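Local coordinates for Oxidored_FMN domain-containing protein ([Pseudomonas] geniculata N1, PDB 6L6J) that oxidises the amine 6-hydroxypseudooxynicotine, probably through a flavin mononucleotide and a four-iron, four-sulfur cluster, both of which it binds, at residues D539-R543 against A544-V548; L565-V568 against H569-S573. All blocks are in the same frame, centred on the assembly; numbering follows the deposited sequence.

Contact 1: residues D539-R543 against A544-V548; sequences DRLAR and AGCKV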
ATOM      1  N   ASP A 539     -18.602 -11.917  -3.647  1.00 34.70           N
ATOM      2  CA  ASP A 539     -17.861 -13.072  -3.086  1.00 34.03           C
ATOM      3  C   ASP A 539     -18.721 -13.716  -2.002  1.00 33.83           C
ATOM      4  O   ASP A 539     -18.969 -14.915  -2.090  1.00 37.72           O
ATOM      5  CB  ASP A 539     -16.499 -12.654  -2.541  1.00 36.23           C
ATOM      6  CG  ASP A 539     -15.493 -13.788  -2.525  1.00 40.59           C
ATOM      7  OD1 ASP A 539     -15.841 -14.876  -2.028  1.00 43.47           O
ATOM      8  OD2 ASP A 539     -14.391 -13.590  -3.055  1.00 42.10           O
ATOM      9  N   ARG A 540     -19.158 -12.927  -1.027  1.00 32.13           N
ATOM     10  CA  ARG A 540     -20.028 -13.374   0.088  1.00 31.57           C
ATOM     11  C   ARG A 540     -21.223 -14.138  -0.478  1.00 31.71           C
ATOM     12  O   ARG A 540     -21.563 -15.200   0.080  1.00 33.89           O
ATOM     13  CB  ARG A 540     -20.495 -12.160   0.892  1.00 34.58           C
ATOM     14  CG  ARG A 540     -21.420 -12.486   2.049  1.00 37.52           C
ATOM     15  CD  ARG A 540     -20.642 -13.054   3.211  1.00 43.52           C
ATOM     16  NE  ARG A 540     -21.531 -13.268   4.346  1.00 48.99           N
ATOM     17  CZ  ARG A 540     -22.132 -14.425   4.650  1.00 51.83           C
ATOM     18  NH1 ARG A 540     -21.931 -15.515   3.908  1.00 43.54           N
ATOM     19  NH2 ARG A 540     -22.921 -14.471   5.721  1.00 50.78           N
ATOM     20  N   LEU A 541     -21.827 -13.610  -1.547  1.00 30.38           N
ATOM     21  CA  LEU A 541     -23.100 -14.104  -2.118  1.00 29.42           C
ATOM     22  C   LEU A 541     -22.867 -15.380  -2.921  1.00 32.64           C
ATOM     23  O   LEU A 541     -23.714 -16.304  -2.842  1.00 35.93           O
ATOM     24  CB  LEU A 541     -23.697 -13.031  -3.020  1.00 29.47           C
ATOM     25  CG  LEU A 541     -24.335 -11.833  -2.325  1.00 27.76           C
ATOM     26  CD1 LEU A 541     -24.547 -10.719  -3.334  1.00 27.54           C
ATOM     27  CD2 LEU A 541     -25.658 -12.212  -1.667  1.00 27.99           C
ATOM     28  N   ALA A 542     -21.798 -15.437  -3.712  1.00 32.27           N
ATOM     29  CA  ALA A 542     -21.478 -16.656  -4.491  1.00 32.84           C
ATOM     30  C   ALA A 542     -21.245 -17.805  -3.483  1.00 33.75           C
ATOM     31  O   ALA A 542     -21.823 -18.914  -3.672  1.00 35.85           O
ATOM     32  CB  ALA A 542     -20.303 -16.417  -5.418  1.00 30.47           C
ATOM     33  N   ARG A 543     -20.524 -17.522  -2.401  1.00 28.62           N
ATOM     34  CA  ARG A 543     -20.188 -18.503  -1.336  1.00 30.72           C
ATOM     35  C   ARG A 543     -21.420 -18.931  -0.538  1.00 27.84           C
ATOM     36  O   ARG A 543     -21.291 -19.871   0.205  1.00 26.01           O
ATOM     37  CB  ARG A 543     -19.203 -17.908  -0.321  1.00 30.64           C
ATOM     38  CG  ARG A 543     -17.804 -17.696  -0.860  1.00 31.47           C
ATOM     39  CD  ARG A 543     -16.923 -17.307   0.299  1.00 37.48           C
ATOM     40  NE  ARG A 543     -15.737 -16.570  -0.111  1.00 42.14           N
ATOM     41  CZ  ARG A 543     -14.670 -16.383   0.650  1.00 41.42           C
ATOM     42  NH1 ARG A 543     -14.647 -16.888   1.874  1.00 43.29           N
ATOM     43  NH2 ARG A 543     -13.642 -15.695   0.176  1.00 40.24           N
ATOM     44  N   ALA A 544     -22.520 -18.184  -0.589  1.00 28.34           N
ATOM     45  CA  ALA A 544     -23.793 -18.566   0.064  1.00 27.66           C
ATOM     46  C   ALA A 544     -24.586 -19.513  -0.851  1.00 28.27           C
ATOM     47  O   ALA A 544     -25.566 -20.108  -0.358  1.00 28.24           O
ATOM     48  CB  ALA A 544     -24.583 -17.338   0.420  1.00 27.32           C
ATOM     49  N   GLY A 545     -24.171 -19.652  -2.120  1.00 27.97           N
ATOM     50  CA  GLY A 545     -24.808 -20.511  -3.131  1.00 26.77           C
ATOM     51  C   GLY A 545     -25.617 -19.727  -4.154  1.00 28.76           C
ATOM     52  O   GLY A 545     -26.222 -20.380  -5.042  1.00 29.49           O
ATOM     53  N   CYS A 546     -25.655 -18.389  -4.071  1.00 28.86           N
ATOM     54  CA  CYS A 546     -26.287 -17.534  -5.123  1.00 28.12           C
ATOM     55  C   CYS A 546     -25.420 -17.546  -6.387  1.00 28.62           C
ATOM     56  O   CYS A 546     -24.196 -17.570  -6.260  1.00 30.58           O
ATOM     57  CB  CYS A 546     -26.476 -16.084  -4.703  1.00 26.50           C
ATOM     58  SG  CYS A 546     -27.276 -15.877  -3.099  1.00 25.42           S
ATOM     59  N   LYS A 547     -26.054 -17.552  -7.558  1.00 31.51           N
ATOM     60  CA  LYS A 547     -25.409 -17.223  -8.852  1.00 32.67           C
ATOM     61  C   LYS A 547     -25.315 -15.694  -8.928  1.00 30.43           C
ATOM     62  O   LYS A 547     -26.374 -15.054  -9.013  1.00 26.47           O
ATOM     63  CB  LYS A 547     -26.192 -17.831 -10.018  1.00 34.44           C
ATOM     64  CG  LYS A 547     -25.834 -17.302 -11.405  1.00 39.62           C
ATOM     65  CD  LYS A 547     -24.502 -17.783 -11.950  1.00 42.80           C
ATOM     66  CE  LYS A 547     -23.934 -16.862 -13.015  1.00 47.52           C
ATOM     67  NZ  LYS A 547     -22.769 -17.459 -13.717  1.00 48.39           N
ATOM     68  N   VAL A 548     -24.090 -15.150  -8.874  1.00 28.74           N
ATOM     69  CA  VAL A 548     -23.822 -13.682  -8.887  1.00 28.56           C
ATOM     70  C   VAL A 548     -23.420 -13.226 -10.295  1.00 26.44           C
ATOM     71  O   VAL A 548     -22.542 -13.876 -10.894  1.00 24.61           O
ATOM     72  CB  VAL A 548     -22.751 -13.285  -7.848  1.00 28.78           C
ATOM     73  CG1 VAL A 548     -22.521 -11.781  -7.834  1.00 28.91           C
ATOM     74  CG2 VAL A 548     -23.122 -13.759  -6.456  1.00 28.25           C
TER
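Leu541 and Ala542, in the last turn of helix 533-542, meet Cys546 and Val548 where the chain turns back, through a Schellman motif, into strand 547-552. This is the second connection of the beta-alpha-beta unit formed by strand 522-527, helix 533-542 and strand 547-552. The motif rests on two amides. Cys546 N donates to Leu541 O at 3.1 Å, and Gly545 N donates to Ala542 O at 2.9 Å. Leu541 O also receives a weak bond from Ala544 N. Gly545 has a phi of 105°, where a CB would be pressed against the preceding carbonyl oxygen, which accounts for the glycine.

The packed side faces the sheet. Val548 CG2, held anti to its carbonyl carbon, lies 3.6 Å from Leu541 CB and 4.0 Å from Ala542 CB, while Leu541 and Val548 both also touch Val525 of strand 522-527. Cys546 SG approaches Leu541 CD2 more loosely, at 4.3 Å.

On the solvent side, exposed Arg543, beside a citrate ion probably from the crystallisation liquor, packs on Pro434 and folds back along the helix, its chain extended from CG to NE, to the buried Asp539, whose other oxygen pairs with Arg435. In this salt bridge Arg543 NE reaches the syn side of Asp539 OD1 at 2.6 Å, 29° out of the carboxylate plane.

Contact 2: residues L565-V568 against H569-S573; sequences LEMV and HVVNS
Glu566 O accepts from two amides of the following turn: Val570 N gives a bond of 2.8 Å, whereas His569 N adds a weak, bent one. Met567 O takes Val571 N at 2.9 Å, and Val568 O takes Asn572 N at 3.2 Å. The three i to i+4 bonds, from Val570, Val571 and Asn572, open helix 567-577, entered from Leu565, whose positive phi follows the short helix 561-564. The polar ends of Glu566 and His569 have partners outside this stretch. Glu566 OE2 is shared by Arg271 and Ser269, and OE1 bonds to Thr564, so both carboxylate oxygens are engaged.

His569 NE2 bonds to Ala264 O in helix 263-266, while Val568 CG1 makes a CH-pi contact over one ring face, offset toward the rim, 3.8 Å from the centroid and 17° off the normal. With chi1 at 63°, Val568 sets CG1 between its own N and carbonyl carbon, close over the imidazole. Trp265 and Phe273 meet the His569 ring edge-to-face. An alanine in place of His569 would probably leave Ala264 O without this donor, and Val568 CG1, Trp265 and Phe273 without the ring they pack on. Farther along the helix, Met567 CG makes an apolar contact with Val571 CG2 at 4.5 Å.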
ATOM      1  N   LEU A 565      -3.617  -2.573  -6.704  1.00 25.93           N
ATOM      2  CA  LEU A 565      -3.020  -3.757  -7.360  1.00 24.81           C
ATOM      3  C   LEU A 565      -3.819  -4.995  -6.972  1.00 25.02           C
ATOM      4  O   LEU A 565      -3.198  -6.026  -6.666  1.00 27.39           O
ATOM      5  CB  LEU A 565      -1.565  -3.906  -6.928  1.00 25.39           C
ATOM      6  CG  LEU A 565      -0.689  -2.678  -7.127  1.00 26.47           C
ATOM      7  CD1 LEU A 565       0.649  -2.869  -6.407  1.00 25.49           C
ATOM      8  CD2 LEU A 565      -0.482  -2.393  -8.597  1.00 26.35           C
ATOM      9  N   GLU A 566      -5.146  -4.893  -6.971  1.00 25.34           N
ATOM     10  CA  GLU A 566      -6.063  -6.022  -6.652  1.00 25.86           C
ATOM     11  C   GLU A 566      -6.916  -6.396  -7.865  1.00 26.42           C
ATOM     12  O   GLU A 566      -7.566  -7.450  -7.803  1.00 27.13           O
ATOM     13  CB  GLU A 566      -6.950  -5.679  -5.456  1.00 25.05           C
ATOM     14  CG  GLU A 566      -6.172  -5.499  -4.167  1.00 25.99           C
ATOM     15  CD  GLU A 566      -7.049  -5.111  -2.981  1.00 28.77           C
ATOM     16  OE1 GLU A 566      -7.687  -4.023  -3.031  1.00 30.25           O
ATOM     17  OE2 GLU A 566      -7.137  -5.907  -2.017  1.00 27.48           O
ATOM     18  N   MET A 567      -6.928  -5.599  -8.939  1.00 29.29           N
ATOM     19  CA  MET A 567      -7.870  -5.852 -10.070  1.00 30.65           C
ATOM     20  C   MET A 567      -7.671  -7.285 -10.573  1.00 30.08           C
ATOM     21  O   MET A 567      -8.655  -8.040 -10.590  1.00 30.18           O
ATOM     22  CB  MET A 567      -7.712  -4.884 -11.247  1.00 29.87           C
ATOM     23  CG  MET A 567      -9.029  -4.758 -12.025  1.00 30.25           C
ATOM     24  SD  MET A 567      -8.964  -3.916 -13.624  1.00 27.80           S
ATOM     25  CE  MET A 567      -8.181  -2.383 -13.127  1.00 30.28           C
ATOM     26  N   VAL A 568      -6.433  -7.651 -10.912  1.00 27.57           N
ATOM     27  CA  VAL A 568      -6.120  -8.969 -11.533  1.00 25.71           C
ATOM     28  C   VAL A 568      -6.532 -10.101 -10.578  1.00 25.13           C
ATOM     29  O   VAL A 568      -6.910 -11.160 -11.058  1.00 25.04           O
ATOM     30  CB  VAL A 568      -4.634  -9.042 -11.926  1.00 25.99           C
ATOM     31  CG1 VAL A 568      -3.729  -8.950 -10.698  1.00 27.83           C
ATOM     32  CG2 VAL A 568      -4.309 -10.287 -12.737  1.00 24.89           C
ATOM     33  N   HIS A 569      -6.435  -9.901  -9.266  1.00 26.66           N
ATOM     34  CA  HIS A 569      -6.770 -10.925  -8.235  1.00 24.75           C
ATOM     35  C   HIS A 569      -8.286 -10.982  -8.033  1.00 25.93           C
ATOM     36  O   HIS A 569      -8.801 -12.108  -7.871  1.00 27.33           O
ATOM     37  CB  HIS A 569      -6.047 -10.665  -6.899  1.00 25.16           C
ATOM     38  CG  HIS A 569      -4.574 -10.563  -7.043  1.00 24.57           C
ATOM     39  ND1 HIS A 569      -3.875 -11.364  -7.912  1.00 25.44           N
ATOM     40  CD2 HIS A 569      -3.685  -9.719  -6.489  1.00 25.92           C
ATOM     41  CE1 HIS A 569      -2.602 -11.039  -7.871  1.00 26.89           C
ATOM     42  NE2 HIS A 569      -2.460 -10.005  -7.024  1.00 27.45           N
ATOM     43  N   VAL A 570      -8.974  -9.833  -8.012  1.00 25.90           N
ATOM     44  CA  VAL A 570     -10.458  -9.799  -7.867  1.00 27.37           C
ATOM     45  C   VAL A 570     -11.047 -10.561  -9.063  1.00 30.39           C
ATOM     46  O   VAL A 570     -11.829 -11.522  -8.825  1.00 30.87           O
ATOM     47  CB  VAL A 570     -11.034  -8.377  -7.764  1.00 26.65           C
ATOM     48  CG1 VAL A 570     -12.539  -8.425  -7.594  1.00 27.13           C
ATOM     49  CG2 VAL A 570     -10.429  -7.564  -6.630  1.00 28.62           C
ATOM     50  N   VAL A 571     -10.667 -10.168 -10.288  1.00 29.02           N
ATOM     51  CA  VAL A 571     -11.127 -10.814 -11.550  1.00 29.33           C
ATOM     52  C   VAL A 571     -10.885 -12.333 -11.441  1.00 28.84           C
ATOM     53  O   VAL A 571     -11.893 -13.081 -11.478  1.00 28.10           O
ATOM     54  CB  VAL A 571     -10.464 -10.193 -12.796  1.00 29.41           C
ATOM     55  CG1 VAL A 571     -10.761 -10.987 -14.056  1.00 31.30           C
ATOM     56  CG2 VAL A 571     -10.867  -8.747 -12.990  1.00 28.64           C
ATOM     57  N   ASN A 572      -9.632 -12.785 -11.288  1.00 29.86           N
ATOM     58  CA  ASN A 572      -9.302 -14.240 -11.179  1.00 32.11           C
ATOM     59  C   ASN A 572     -10.207 -14.897 -10.132  1.00 31.74           C
ATOM     60  O   ASN A 572     -10.721 -15.973 -10.410  1.00 34.08           O
ATOM     61  CB  ASN A 572      -7.853 -14.535 -10.796  1.00 31.21           C
ATOM     62  CG  ASN A 572      -6.883 -14.222 -11.910  1.00 32.70           C
ATOM     63  OD1 ASN A 572      -7.299 -13.914 -13.016  1.00 30.67           O
ATOM     64  ND2 ASN A 572      -5.587 -14.248 -11.609  1.00 35.69           N
ATOM     65  N   SER A 573     -10.400 -14.252  -8.988  1.00 29.40           N
ATOM     66  CA  SER A 573     -11.300 -14.712  -7.905  1.00 30.39           C
ATOM     67  C   SER A 573     -12.704 -14.974  -8.463  1.00 31.10           C
ATOM     68  O   SER A 573     -13.276 -16.038  -8.168  1.00 32.11           O
ATOM     69  CB  SER A 573     -11.328 -13.693  -6.797  1.00 33.84           C
ATOM     70  OG  SER A 573     -12.183 -14.106  -5.756  1.00 38.88           O
TER

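In the fold
The two contacts lie in series within the OYE-like second alpha/beta region, their centres about 17 Å apart, but at opposite ends of different helices: contact 1 closes helix 533-542, contact 2 starts helix 567-577. Contact 1 lies farther out, about 28 Å from the chain centre against 15 Å, and includes exposed residues; none of the touching residues in contact 2 is classed as exposed. Contact 1 joins a helix to its own sheet, with aliphatic packing inside and a salt bridge reaching from the exposed edge to a buried carboxylate. Contact 2 is internal to one helix start, whose Glu566 and His569 side chains reach the flavin-bearing barrel region. The contacts touch in packing only, Asp539 OD2 to Ser573 OG at 3.5 Å.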